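PDB 4ARU: histidine acid phosphatase from Hafnia alvei, which belongs to branch 2 of the histidine phosphatase superfamily and has a mixed beta sheet at the heart of its fold. Local coordinates for residues Q9-V14 with F338-D343; H19-P24 with T330-A335; D90-T95 with A304-N309; N353-T358 with H372-V377. All coordinates share one frame; numbering follows the deposited sequence. Where two conformers were deposited one is given.

Contact 1: Q9-V14 with F338-D343; sequences QLERVV and FERWVD. Unlike the reference sequence in segment 9-14: Arg12 (reference Lys).
Arg12 and Arg340 run side by side in the same direction, and their guanidinium groups stack nearly parallel. The centres lie 4.3 Å apart and the planes differ by 8°. Arg12 leaves its backbone with chi1 at 53°, and from there the chain extends to NE beside its neighbour. Arg340 CD lies over the middle of the Arg12 guanidinium. Glu11 approaches from another direction, at the edge of the Arg340 group. Arg340 NE gives a straight bond to Glu11 OE1 at 2.8 Å, within a salt bridge. That oxygen is met on its anti side, 28° out of the carboxylate plane.

Glu11 and Arg12 can both serve Arg340 because the antiparallel pair of strands 9-18 and 335-342 has a classic beta bulge here. Glu11 N bonds to Arg340 O at 2.8 Å, and Arg340 N bonds to Arg12 O at 2.9 Å.

Leu10, Val13, Glu339 and Trp341 occupy the other face of the sheet. Leu10 CB stands over the six-membered ring of Trp341, 3.8 Å from its centroid, in a CH-pi contact. Trp341 NE1 donates to Glu339 OE1 at 2.9 Å, which helps fix the indole, while Glu339 OE2 forms a salt bridge with Arg67.

Arg12 NE reaches Ala281 O, and Arg340 NH1 reaches Leu282 O, both at the C-terminal end of helix 264-282. The Glu11 carboxylate and this helix end probably offset the charge of the two stacked arginines.

Contact 2: H19-P24 with T330-A335; sequences HGVRAP and TPPGGA
His19 O is approached by two successive residues of the facing loop. Gly333 N donates a hydrogen bond to it at 2.9 Å, and Pro332 CA makes a longer C-H...O contact at 3.5 Å. The amide comes from above the carbonyl plane, 51° out of it, and does not use a lone pair. Gly333 can present its N-H here as part of a type II beta turn from Pro331 to Gly334. The turn is closed by Gly334 N bonding to Pro331 O at 2.9 Å, and the positive phi of Gly333 (72°) suits a glycine.

Next to this bond, the Pro332 ring packs on Val21. Its CB lies 3.9 Å from Val21 CG2, and the two side chains meet at a slant. Leu226 of helix 213-229 touches Pro332, and Ala229 of the same helix touches Val21.

Segment 19-24 belongs to the RHGxRxP signature of histidine acid phosphatases, which here starts at Arg18. Within it, the His19 imidazole turns toward the next residue of its own chain. ND1 donates to Gly20 O at 2.9 Å, in the ring plane and on a lone pair of the carbonyl. This bond fixes the rotation of the ring and turns NE2 toward a bound tartaric acid, to which it is hydrogen-bonded. Arg22 NE bonds to the same ligand.

The Arg22 guanidinium is steadied by its own loop as well. NH1 donates to Ala23 O at 3.0 Å, in the plane of the guanidinium but above the plane of the carbonyl. On the turn side, Arg18 NH1 holds Thr330 O.

Contact 3: D90-T95 with A304-N309; sequences DVDQRT and AGHDTN. With TLA (L(+)-tartaric acid), chain B.
Asp90 extends its carboxylate toward His306 with CG turned away from its amide nitrogen (chi1 -159°), while His306 has CG opposite its own carbonyl carbon (chi1 -52°). His306 NE2 then donates to Asp90 OD2 at 2.6 Å. The bond lies near the ring plane and uses the anti lone pair of the oxygen; the carboxylate and ring planes are 89° apart. Asp92 OD2 also reaches the ring edge, 3.2 Å from His306 CE1. Thr95 CG2 covers one face, 4.2 Å from the ring centroid.

On the far edge, His306 ND1 is hydrogen-bonded to tartaric acid O2 at 2.7 Å. Arg94 NE donates to this same O2 at 2.8 Å, and its NH2 donates to O1. Asp307 N holds O41 at 2.9 Å. His306 and Asp307 form the His-Asp pair characteristic of histidine acid phosphatases, and the ligand lies in the pocket they line. His19, Arg18 and Arg22 also bond to it.

Asp90 N bonds to Ala304 O at 3.0 Å, just past the parallel pairing of strands 85-89 and 300-305. Residues 90-92 lead into helix 93-106 and His306 into helix 307-317, with strand 9-18 on the other flank of strand 300-305.

Contact 4: N353-T358 with H372-V377; sequences NMVYQT and HPAGSV
Strands 353-356 and 375-377 run antiparallel at 166°, with Met354-Val377 and Tyr356-Gly375 as hydrogen-bonded pairs and Val355-Ser376 as the non-hydrogen-bonded pair between them. They continue the mixed sheet of the phosphatase fold: strand 335-342 pairs along the other side of strand 348-356. Met354 N bonds to Val377 O, and Val377 N to Met354 O, both at 2.9 Å. At the Tyr356-Gly375 pair, Tyr356 N bonds to Gly375 O at 3.0 Å, but the return bond from Gly375 N to Tyr356 O is bent and weak.

Tyr356 folds across its partner strand. With chi1 at 67°, its ring swings over that strand and lies on Gly375. Gly375 CA sits 3.9 Å from the ring centroid in a CH-pi contact, toward the rim of the face. With no side chain on Gly375, the ring can lie this close. Further along, Tyr356 CE1 touches Val377 CG2 at 4.2 Å. The hydroxyl is hydrogen-bonded to Pro324 O, so the ring also ties the sheet to a loop.

The opposite face carries Val355 and Ser376. In one of the two conformers of Ser376, OG accepts a weak, bent hydrogen bond from Asn353 ND2 at 3.0 Å. Val355 CG1 meets Ala374 CB at 4.2 Å, close to where Phe63 of helix 51-70 packs on Ala374.

The chain enters on strand 9-18, whose first half opens contact 1. The loop after this strand opens contact 2, and the lead-in to helix 93-106 opens contact 3. The openings close in reverse order: 304-309 completes contact 3, 330-335 contact 2, and 338-343 contact 1. Contact 3 thus lies within contact 2, and that within contact 1; none cross. Contact 4 follows, closing a short loop through helix 359-363. Contacts 1 and 4 join strands of the main sheet, their centres about 18 Å apart. Contacts 2 and 3, with centres about 9 Å apart, bring loops and helix starts together round the tartaric acid. A probable hydrogen bond from Val355 N to Ala335 O links contacts 2 and 4.

Contact 1: Q9-V14 with F338-D343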
loop_
_atom_site.group_PDB
_atom_site.type_symbol
_atom_site.label_atom_id
_atom_site.label_comp_id
_atom_site.label_asym_id
_atom_site.label_seq_id
_atom_site.Cartn_x
_atom_site.Cartn_y
_atom_site.Cartn_z
ATOM N N GLN A 9 18.565 -7.575 -19.240
ATOM C CA GLN A 9 17.849 -8.820 -18.862
ATOM C C GLN A 9 17.193 -8.668 -17.530
ATOM O O GLN A 9 17.806 -8.240 -16.605
ATOM C CB GLN A 9 18.872 -9.956 -18.758
ATOM C CG GLN A 9 19.688 -10.234 -19.997
ATOM C CD GLN A 9 18.878 -10.834 -21.151
ATOM O OE1 GLN A 9 17.775 -11.342 -20.953
ATOM N NE2 GLN A 9 19.446 -10.809 -22.334
ATOM N N LEU A 10 15.920 -9.053 -17.418
ATOM C CA LEU A 10 15.218 -9.034 -16.144
ATOM C C LEU A 10 15.510 -10.315 -15.370
ATOM O O LEU A 10 15.135 -11.418 -15.836
ATOM C CB LEU A 10 13.713 -8.904 -16.357
ATOM C CG LEU A 10 12.863 -8.885 -15.070
ATOM C CD1 LEU A 10 13.195 -7.749 -14.124
ATOM C CD2 LEU A 10 11.384 -8.849 -15.455
ATOM N N GLU A 11 16.220 -10.228 -14.242
ATOM C CA GLU A 11 16.654 -11.434 -13.506
ATOM C C GLU A 11 15.633 -11.856 -12.435
ATOM O O GLU A 11 15.481 -13.035 -12.174
ATOM C CB GLU A 11 18.007 -11.221 -12.839
ATOM C CG GLU A 11 19.118 -11.139 -13.885
ATOM C CD GLU A 11 20.489 -11.373 -13.334
ATOM O OE1 GLU A 11 20.649 -11.296 -12.103
ATOM O OE2 GLU A 11 21.396 -11.655 -14.137
ATOM N N ARG A 12 14.973 -10.911 -11.792
ATOM C CA ARG A 12 13.923 -11.231 -10.847
ATOM C C ARG A 12 13.210 -10.029 -10.363
ATOM O O ARG A 12 13.645 -8.897 -10.590
ATOM C CB ARG A 12 14.455 -12.016 -9.700
ATOM C CG ARG A 12 15.625 -11.406 -9.011
ATOM C CD ARG A 12 16.097 -12.442 -8.007
ATOM N NE ARG A 12 17.268 -12.017 -7.229
ATOM C CZ ARG A 12 18.529 -12.148 -7.595
ATOM N NH1 ARG A 12 18.854 -12.645 -8.790
ATOM N NH2 ARG A 12 19.477 -11.730 -6.757
ATOM N N VAL A 13 12.090 -10.266 -9.704
ATOM C CA VAL A 13 11.168 -9.218 -9.278
ATOM C C VAL A 13 10.759 -9.459 -7.836
ATOM O O VAL A 13 10.620 -10.631 -7.399
ATOM C CB VAL A 13 9.914 -9.219 -10.172
ATOM C CG1 VAL A 13 8.936 -8.138 -9.764
ATOM C CG2 VAL A 13 10.308 -9.021 -11.612
ATOM N N VAL A 14 10.528 -8.370 -7.120
ATOM C CA VAL A 14 9.937 -8.398 -5.792
ATOM C C VAL A 14 8.767 -7.429 -5.815
ATOM O O VAL A 14 8.939 -6.236 -6.137
ATOM C CB VAL A 14 10.926 -7.996 -4.699
ATOM C CG1 VAL A 14 10.231 -8.080 -3.326
ATOM C CG2 VAL A 14 12.205 -8.773 -4.782
ATOM N N PHE A 338 9.596 -3.983 -7.701
ATOM C CA PHE A 338 11.047 -3.796 -7.745
ATOM C C PHE A 338 11.652 -4.823 -8.683
ATOM O O PHE A 338 11.444 -6.028 -8.493
ATOM C CB PHE A 338 11.695 -3.965 -6.377
ATOM C CG PHE A 338 11.277 -2.974 -5.356
ATOM C CD1 PHE A 338 10.108 -3.119 -4.626
ATOM C CD2 PHE A 338 12.180 -1.962 -4.993
ATOM C CE1 PHE A 338 9.766 -2.195 -3.688
ATOM C CE2 PHE A 338 11.847 -1.055 -3.988
ATOM C CZ PHE A 338 10.602 -1.172 -3.367
ATOM N N GLU A 339 12.388 -4.383 -9.703
ATOM C CA GLU A 339 12.927 -5.248 -10.750
ATOM C C GLU A 339 14.419 -5.186 -10.695
ATOM O O GLU A 339 15.003 -4.099 -10.747
ATOM C CB GLU A 339 12.450 -4.798 -12.117
ATOM C CG GLU A 339 10.953 -4.946 -12.265
ATOM C CD GLU A 339 10.383 -4.567 -13.620
ATOM O OE1 GLU A 339 11.056 -3.913 -14.434
ATOM O OE2 GLU A 339 9.203 -4.936 -13.840
ATOM N N ARG A 340 15.037 -6.352 -10.684
ATOM C CA ARG A 340 16.488 -6.486 -10.797
ATOM C C ARG A 340 16.818 -6.778 -12.229
ATOM O O ARG A 340 16.497 -7.844 -12.740
ATOM C CB ARG A 340 17.056 -7.612 -9.895
ATOM C CG ARG A 340 18.522 -7.902 -10.110
ATOM C CD ARG A 340 18.940 -9.246 -9.523
ATOM N NE ARG A 340 20.248 -9.654 -9.925
ATOM C CZ ARG A 340 21.415 -9.357 -9.312
ATOM N NH1 ARG A 340 21.463 -8.719 -8.157
ATOM N NH2 ARG A 340 22.555 -9.762 -9.833
ATOM N N TRP A 341 17.465 -5.804 -12.882
ATOM C CA TRP A 341 17.874 -5.891 -14.277
ATOM C C TRP A 341 19.380 -5.991 -14.320
ATOM O O TRP A 341 20.064 -5.412 -13.469
ATOM C CB TRP A 341 17.470 -4.611 -15.005
ATOM C CG TRP A 341 16.039 -4.494 -15.247
ATOM C CD1 TRP A 341 15.073 -3.925 -14.449
ATOM C CD2 TRP A 341 15.354 -4.967 -16.421
ATOM N NE1 TRP A 341 13.847 -4.013 -15.064
ATOM C CE2 TRP A 341 13.992 -4.655 -16.260
ATOM C CE3 TRP A 341 15.772 -5.620 -17.591
ATOM C CZ2 TRP A 341 13.042 -5.002 -17.217
ATOM C CZ3 TRP A 341 14.820 -5.959 -18.538
ATOM C CH2 TRP A 341 13.476 -5.638 -18.339
ATOM N N VAL A 342 19.923 -6.686 -15.306
ATOM C CA VAL A 342 21.394 -6.621 -15.543
ATOM C C VAL A 342 21.590 -6.269 -16.971
ATOM O O VAL A 342 20.821 -6.665 -17.824
ATOM C CB VAL A 342 22.282 -7.887 -15.314
ATOM C CG1 VAL A 342 22.330 -8.269 -13.853
ATOM C CG2 VAL A 342 21.901 -9.049 -16.236
ATOM N N ASP A 343 22.578 -5.434 -17.232
ATOM C CA ASP A 343 22.941 -5.099 -18.628
ATOM C C ASP A 343 23.835 -6.161 -19.211
ATOM O O ASP A 343 24.197 -7.119 -18.541
ATOM C CB ASP A 343 23.498 -3.669 -18.737
ATOM C CG ASP A 343 24.821 -3.474 -18.039
ATOM O OD1 ASP A 343 25.578 -4.423 -17.755
ATOM O OD2 ASP A 343 25.142 -2.258 -17.817
HETATM O O HOH W 1 23.501 -10.956 -11.787
#

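Contact 2: H19-P24 with T330-A335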
loop_
_atom_site.group_PDB
_atom_site.type_symbol
_atom_site.label_atom_id
_atom_site.label_comp_id
_atom_site.label_asym_id
_atom_site.label_seq_id
_atom_site.Cartn_x
_atom_site.Cartn_y
_atom_site.Cartn_z
ATOM N N HIS A 19 -3.234 -5.672 -0.243
ATOM C CA HIS A 19 -4.347 -6.580 -0.476
ATOM C C HIS A 19 -5.449 -5.970 -1.320
ATOM O O HIS A 19 -5.485 -4.770 -1.623
ATOM C CB HIS A 19 -4.962 -7.021 0.870
ATOM C CG HIS A 19 -5.443 -5.890 1.705
ATOM N ND1 HIS A 19 -6.557 -5.132 1.419
ATOM C CD2 HIS A 19 -4.895 -5.353 2.819
ATOM C CE1 HIS A 19 -6.677 -4.171 2.322
ATOM N NE2 HIS A 19 -5.689 -4.303 3.195
ATOM N N GLY A 20 -6.357 -6.822 -1.738
ATOM C CA GLY A 20 -7.469 -6.406 -2.529
ATOM C C GLY A 20 -8.612 -5.725 -1.787
ATOM O O GLY A 20 -8.556 -5.439 -0.622
ATOM N N VAL A 21 -9.654 -5.416 -2.532
ATOM C CA VAL A 21 -10.843 -4.726 -2.032
ATOM C C VAL A 21 -11.395 -5.495 -0.858
ATOM O O VAL A 21 -11.667 -6.688 -0.962
ATOM C CB VAL A 21 -11.903 -4.538 -3.121
ATOM C CG1 VAL A 21 -13.161 -3.919 -2.554
ATOM C CG2 VAL A 21 -11.372 -3.710 -4.280
ATOM N N ARG A 22 -11.567 -4.774 0.251
ATOM C CA ARG A 22 -12.085 -5.318 1.489
ATOM C C ARG A 22 -13.233 -4.492 2.017
ATOM O O ARG A 22 -13.376 -3.297 1.684
ATOM C CB ARG A 22 -10.975 -5.272 2.522
ATOM C CG ARG A 22 -10.350 -3.902 2.797
ATOM C CD ARG A 22 -9.669 -3.756 4.166
ATOM N NE ARG A 22 -9.069 -2.437 4.344
ATOM C CZ ARG A 22 -9.739 -1.329 4.655
ATOM N NH1 ARG A 22 -11.051 -1.395 4.838
ATOM N NH2 ARG A 22 -9.105 -0.161 4.784
ATOM N N ALA A 23 -14.004 -5.109 2.889
ATOM C CA ALA A 23 -14.957 -4.381 3.706
ATOM C C ALA A 23 -14.175 -3.459 4.670
ATOM O O ALA A 23 -12.995 -3.674 4.986
ATOM C CB ALA A 23 -15.819 -5.333 4.480
ATOM N N PRO A 24 -14.846 -2.437 5.194
ATOM C CA PRO A 24 -14.225 -1.612 6.215
ATOM C C PRO A 24 -13.662 -2.456 7.348
ATOM O O PRO A 24 -14.295 -3.442 7.746
ATOM C CB PRO A 24 -15.392 -0.739 6.701
ATOM C CG PRO A 24 -16.297 -0.627 5.496
ATOM C CD PRO A 24 -16.208 -1.997 4.879
ATOM N N THR A 330 -2.235 4.600 -2.673
ATOM C CA THR A 330 -1.978 3.212 -2.238
ATOM C C THR A 330 -3.256 2.409 -2.443
ATOM O O THR A 330 -3.874 1.945 -1.478
ATOM C CB THR A 330 -1.466 3.147 -0.780
ATOM O OG1 THR A 330 -2.312 3.921 0.071
ATOM C CG2 THR A 330 -0.009 3.684 -0.671
ATOM N N PRO A 331 -3.693 2.201 -3.691
ATOM C CA PRO A 331 -4.975 1.612 -3.945
ATOM C C PRO A 331 -5.033 0.094 -3.724
ATOM O O PRO A 331 -4.011 -0.556 -3.646
ATOM C CB PRO A 331 -5.201 1.955 -5.422
ATOM C CG PRO A 331 -3.838 1.835 -5.984
ATOM C CD PRO A 331 -3.004 2.539 -4.964
ATOM N N PRO A 332 -6.222 -0.463 -3.601
ATOM C CA PRO A 332 -6.358 -1.917 -3.407
ATOM C C PRO A 332 -5.726 -2.661 -4.573
ATOM O O PRO A 332 -5.999 -2.366 -5.763
ATOM C CB PRO A 332 -7.869 -2.149 -3.396
ATOM C CG PRO A 332 -8.525 -0.815 -3.249
ATOM C CD PRO A 332 -7.541 0.207 -3.742
ATOM N N GLY A 333 -4.886 -3.626 -4.228
ATOM C CA GLY A 333 -4.113 -4.366 -5.186
ATOM C C GLY A 333 -2.965 -3.619 -5.847
ATOM O O GLY A 333 -2.252 -4.179 -6.686
ATOM N N GLY A 334 -2.757 -2.354 -5.494
ATOM C CA GLY A 334 -1.611 -1.605 -6.041
ATOM C C GLY A 334 -0.331 -2.084 -5.409
ATOM O O GLY A 334 -0.317 -2.450 -4.242
ATOM N N ALA A 335 0.751 -2.103 -6.169
ATOM C CA ALA A 335 1.947 -2.692 -5.682
ATOM C C ALA A 335 3.195 -1.930 -6.131
ATOM O O ALA A 335 3.241 -1.455 -7.301
ATOM C CB ALA A 335 2.047 -4.119 -6.147
#

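Contact 3: D90-T95 with A304-N309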
loop_
_atom_site.group_PDB
_atom_site.type_symbol
_atom_site.label_atom_id
_atom_site.label_comp_id
_atom_site.label_asym_id
_atom_site.label_seq_id
_atom_site.Cartn_x
_atom_site.Cartn_y
_atom_site.Cartn_z
ATOM N N ASP A 90 0.860 -11.517 4.823
ATOM C CA ASP A 90 0.589 -11.254 6.223
ATOM C C ASP A 90 -0.528 -12.168 6.703
ATOM O O ASP A 90 -1.223 -12.810 5.932
ATOM C CB ASP A 90 0.223 -9.779 6.446
ATOM C CG ASP A 90 0.412 -9.304 7.892
ATOM O OD1 ASP A 90 0.939 -10.013 8.770
ATOM O OD2 ASP A 90 -0.010 -8.128 8.090
ATOM N N VAL A 91 -0.708 -12.175 8.008
ATOM C CA VAL A 91 -1.562 -13.133 8.693
ATOM C C VAL A 91 -3.056 -12.990 8.431
ATOM O O VAL A 91 -3.793 -13.957 8.672
ATOM C CB VAL A 91 -1.336 -13.105 10.210
ATOM C CG1 VAL A 91 0.026 -13.643 10.458
ATOM C CG2 VAL A 91 -1.524 -11.739 10.865
ATOM N N ASP A 92 -3.491 -11.801 8.009
ATOM C CA ASP A 92 -4.916 -11.532 7.909
ATOM C C ASP A 92 -5.571 -12.310 6.766
ATOM O O ASP A 92 -4.947 -12.677 5.783
ATOM C CB ASP A 92 -5.141 -10.031 7.700
ATOM C CG ASP A 92 -4.561 -9.210 8.800
ATOM O OD1 ASP A 92 -4.923 -9.492 9.975
ATOM O OD2 ASP A 92 -3.690 -8.374 8.491
ATOM N N GLN A 93 -6.854 -12.556 6.905
ATOM C CA GLN A 93 -7.615 -13.153 5.840
ATOM C C GLN A 93 -7.395 -12.371 4.541
ATOM O O GLN A 93 -7.191 -12.938 3.447
ATOM C CB GLN A 93 -9.108 -13.220 6.231
ATOM C CG GLN A 93 -10.024 -13.887 5.209
ATOM C CD GLN A 93 -10.628 -12.969 4.181
ATOM O OE1 GLN A 93 -10.280 -11.832 4.061
ATOM N NE2 GLN A 93 -11.553 -13.529 3.404
ATOM N N ARG A 94 -7.452 -11.047 4.618
ATOM C CA ARG A 94 -7.445 -10.225 3.401
ATOM C C ARG A 94 -6.121 -10.389 2.655
ATOM O O ARG A 94 -6.115 -10.366 1.417
ATOM C CB ARG A 94 -7.771 -8.771 3.715
ATOM C CG ARG A 94 -6.862 -8.082 4.712
ATOM C CD ARG A 94 -7.391 -6.652 4.991
ATOM N NE ARG A 94 -6.678 -6.033 6.099
ATOM C CZ ARG A 94 -7.039 -6.110 7.363
ATOM N NH1 ARG A 94 -8.115 -6.805 7.702
ATOM N NH2 ARG A 94 -6.319 -5.528 8.309
ATOM N N THR A 95 -5.022 -10.518 3.381
ATOM C CA THR A 95 -3.706 -10.642 2.763
ATOM C C THR A 95 -3.446 -12.104 2.304
ATOM O O THR A 95 -2.939 -12.305 1.206
ATOM C CB THR A 95 -2.584 -10.174 3.731
ATOM O OG1 THR A 95 -2.826 -10.659 5.047
ATOM C CG2 THR A 95 -2.538 -8.687 3.814
ATOM N N ALA A 304 2.279 -9.904 0.226
ATOM C CA ALA A 304 0.908 -9.399 0.338
ATOM C C ALA A 304 0.746 -8.723 1.691
ATOM O O ALA A 304 0.639 -9.364 2.721
ATOM C CB ALA A 304 -0.118 -10.540 0.189
ATOM N N GLY A 305 0.703 -7.390 1.622
ATOM C CA GLY A 305 0.622 -6.544 2.798
ATOM C C GLY A 305 -0.470 -5.475 2.721
ATOM O O GLY A 305 -1.579 -5.712 2.200
ATOM N N HIS A 306 -0.123 -4.283 3.207
ATOM C CA HIS A 306 -1.075 -3.237 3.561
ATOM C C HIS A 306 -0.622 -1.919 2.961
ATOM O O HIS A 306 0.562 -1.749 2.571
ATOM C CB HIS A 306 -1.161 -3.084 5.048
ATOM C CG HIS A 306 -1.417 -4.380 5.763
ATOM N ND1 HIS A 306 -2.686 -4.833 6.073
ATOM C CD2 HIS A 306 -0.563 -5.351 6.162
ATOM C CE1 HIS A 306 -2.593 -5.996 6.674
ATOM N NE2 HIS A 306 -1.320 -6.328 6.763
ATOM N N ASP A 307 -1.592 -1.012 2.812
ATOM C CA ASP A 307 -1.240 0.333 2.350
ATOM C C ASP A 307 -0.150 0.980 3.179
ATOM O O ASP A 307 0.765 1.620 2.619
ATOM C CB ASP A 307 -2.479 1.256 2.213
ATOM C CG ASP A 307 -3.433 1.248 3.396
ATOM O OD1 ASP A 307 -3.050 0.955 4.548
ATOM O OD2 ASP A 307 -4.623 1.673 3.168
ATOM N N THR A 308 -0.190 0.808 4.485
ATOM C CA THR A 308 0.833 1.392 5.327
ATOM C C THR A 308 2.245 0.900 5.030
ATOM O O THR A 308 3.197 1.646 5.131
ATOM C CB THR A 308 0.516 1.195 6.808
ATOM O OG1 THR A 308 0.453 -0.199 7.086
ATOM C CG2 THR A 308 -0.821 1.814 7.199
ATOM N N ASN A 309 2.366 -0.352 4.587
ATOM C CA ASN A 309 3.659 -0.938 4.264
ATOM C C ASN A 309 4.241 -0.249 3.014
ATOM O O ASN A 309 5.439 0.127 2.953
ATOM C CB ASN A 309 3.571 -2.442 3.994
ATOM C CG ASN A 309 3.036 -3.252 5.140
ATOM O OD1 ASN A 309 2.099 -4.028 5.003
ATOM N ND2 ASN A 309 3.664 -3.113 6.301
HETATM O O1 TLA B . -4.472 -3.459 8.280
HETATM O O11 TLA B . -5.678 -1.567 8.543
HETATM C C1 TLA B . -5.218 -2.524 7.852
HETATM C C2 TLA B . -5.636 -2.573 6.417
HETATM O O2 TLA B . -5.118 -3.741 5.796
HETATM C C3 TLA B . -5.071 -1.334 5.704
HETATM O O3 TLA B . -3.690 -1.144 5.958
HETATM C C4 TLA B . -5.337 -1.426 4.225
HETATM O O4 TLA B . -6.544 -1.365 3.851
HETATM O O41 TLA B . -4.391 -1.535 3.389
#

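Contact 4: N353-T358 with H372-V377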
loop_
_atom_site.group_PDB
_atom_site.type_symbol
_atom_site.label_atom_id
_atom_site.label_comp_id
_atom_site.label_asym_id
_atom_site.label_seq_id
_atom_site.Cartn_x
_atom_site.Cartn_y
_atom_site.Cartn_z
ATOM N N ASN A 353 8.514 0.455 -10.000
ATOM C CA ASN A 353 7.260 0.986 -10.534
ATOM C C ASN A 353 6.132 0.790 -9.551
ATOM O O ASN A 353 6.110 -0.197 -8.830
ATOM C CB ASN A 353 6.850 0.285 -11.834
ATOM C CG ASN A 353 7.712 0.706 -13.028
ATOM O OD1 ASN A 353 8.867 0.336 -13.092
ATOM N ND2 ASN A 353 7.138 1.459 -13.959
ATOM N N MET A 354 5.193 1.714 -9.550
ATOM C CA MET A 354 3.915 1.508 -8.877
ATOM C C MET A 354 2.955 0.993 -9.914
ATOM O O MET A 354 2.654 1.713 -10.845
ATOM C CB MET A 354 3.380 2.795 -8.246
ATOM C CG MET A 354 2.229 2.596 -7.295
ATOM S SD MET A 354 2.713 1.649 -5.784
ATOM C CE MET A 354 0.994 1.565 -5.277
ATOM N N VAL A 355 2.451 -0.225 -9.716
ATOM C CA VAL A 355 1.562 -0.863 -10.709
ATOM C C VAL A 355 0.198 -1.053 -10.059
ATOM O O VAL A 355 0.119 -1.445 -8.889
ATOM C CB VAL A 355 2.150 -2.214 -11.154
ATOM C CG1 VAL A 355 1.250 -2.929 -12.167
ATOM C CG2 VAL A 355 3.526 -1.998 -11.774
ATOM N N TYR A 356 -0.846 -0.691 -10.770
ATOM C CA TYR A 356 -2.182 -0.534 -10.169
ATOM C C TYR A 356 -3.296 -0.538 -11.168
ATOM O O TYR A 356 -3.084 -0.294 -12.344
ATOM C CB TYR A 356 -2.211 0.785 -9.389
ATOM C CG TYR A 356 -2.115 1.965 -10.326
ATOM C CD1 TYR A 356 -0.901 2.375 -10.861
ATOM C CD2 TYR A 356 -3.271 2.666 -10.754
ATOM C CE1 TYR A 356 -0.816 3.453 -11.700
ATOM C CE2 TYR A 356 -3.196 3.702 -11.637
ATOM C CZ TYR A 356 -1.949 4.075 -12.142
ATOM O OH TYR A 356 -1.873 5.103 -13.032
ATOM N N GLN A 357 -4.489 -0.843 -10.665
ATOM C CA GLN A 357 -5.702 -0.623 -11.387
ATOM C C GLN A 357 -6.206 0.800 -11.154
ATOM O O GLN A 357 -6.270 1.271 -10.010
ATOM C CB GLN A 357 -6.753 -1.623 -10.951
ATOM C CG GLN A 357 -6.497 -3.017 -11.514
ATOM C CD GLN A 357 -6.862 -4.134 -10.559
ATOM O OE1 GLN A 357 -6.364 -4.181 -9.418
ATOM N NE2 GLN A 357 -7.581 -5.113 -11.066
ATOM N N THR A 358 -6.571 1.450 -12.242
ATOM C CA THR A 358 -7.282 2.719 -12.161
ATOM C C THR A 358 -8.596 2.541 -11.452
ATOM O O THR A 358 -9.111 1.428 -11.278
ATOM C CB THR A 358 -7.535 3.356 -13.526
ATOM O OG1 THR A 358 -8.487 2.571 -14.249
ATOM C CG2 THR A 358 -6.289 3.527 -14.336
ATOM N N HIS A 372 -4.110 -3.850 -23.077
ATOM C CA HIS A 372 -4.988 -3.034 -22.229
ATOM C C HIS A 372 -4.485 -3.100 -20.812
ATOM O O HIS A 372 -5.053 -3.811 -19.983
ATOM C CB HIS A 372 -6.457 -3.462 -22.378
ATOM C CG HIS A 372 -6.968 -3.251 -23.751
ATOM N ND1 HIS A 372 -6.989 -4.230 -24.717
ATOM C CD2 HIS A 372 -7.349 -2.110 -24.373
ATOM C CE1 HIS A 372 -7.415 -3.721 -25.852
ATOM N NE2 HIS A 372 -7.639 -2.430 -25.661
ATOM N N PRO A 373 -3.393 -2.387 -20.525
ATOM C CA PRO A 373 -2.622 -2.711 -19.369
ATOM C C PRO A 373 -3.116 -2.078 -18.058
ATOM O O PRO A 373 -3.818 -1.075 -18.065
ATOM C CB PRO A 373 -1.212 -2.154 -19.727
ATOM C CG PRO A 373 -1.484 -1.036 -20.664
ATOM C CD PRO A 373 -2.660 -1.496 -21.462
ATOM N N ALA A 374 -2.669 -2.639 -16.941
ATOM C CA ALA A 374 -2.730 -1.922 -15.645
ATOM C C ALA A 374 -1.974 -0.606 -15.770
ATOM O O ALA A 374 -1.083 -0.440 -16.613
ATOM C CB ALA A 374 -2.142 -2.771 -14.561
ATOM N N GLY A 375 -2.298 0.327 -14.897
ATOM C CA GLY A 375 -1.506 1.535 -14.748
ATOM C C GLY A 375 -0.148 1.193 -14.199
ATOM O O GLY A 375 0.057 0.212 -13.469
ATOM N N SER A 376 0.836 2.011 -14.569
ATOM C CA SER A 376 2.189 1.830 -14.050
ATOM C C SER A 376 2.878 3.182 -14.069
ATOM O O SER A 376 2.821 3.877 -15.068
ATOM C CB SER A 376 2.974 0.779 -14.860
ATOM O OG SER A 376 4.282 0.514 -14.351
ATOM N N VAL A 377 3.518 3.538 -12.959
ATOM C CA VAL A 377 4.290 4.770 -12.855
ATOM C C VAL A 377 5.711 4.381 -12.484
ATOM O O VAL A 377 5.932 3.721 -11.468
ATOM C CB VAL A 377 3.697 5.715 -11.802
ATOM C CG1 VAL A 377 4.581 6.933 -11.607
ATOM C CG2 VAL A 377 2.311 6.160 -12.245
HETATM O O HOH W 2 -0.721 4.857 -15.527
#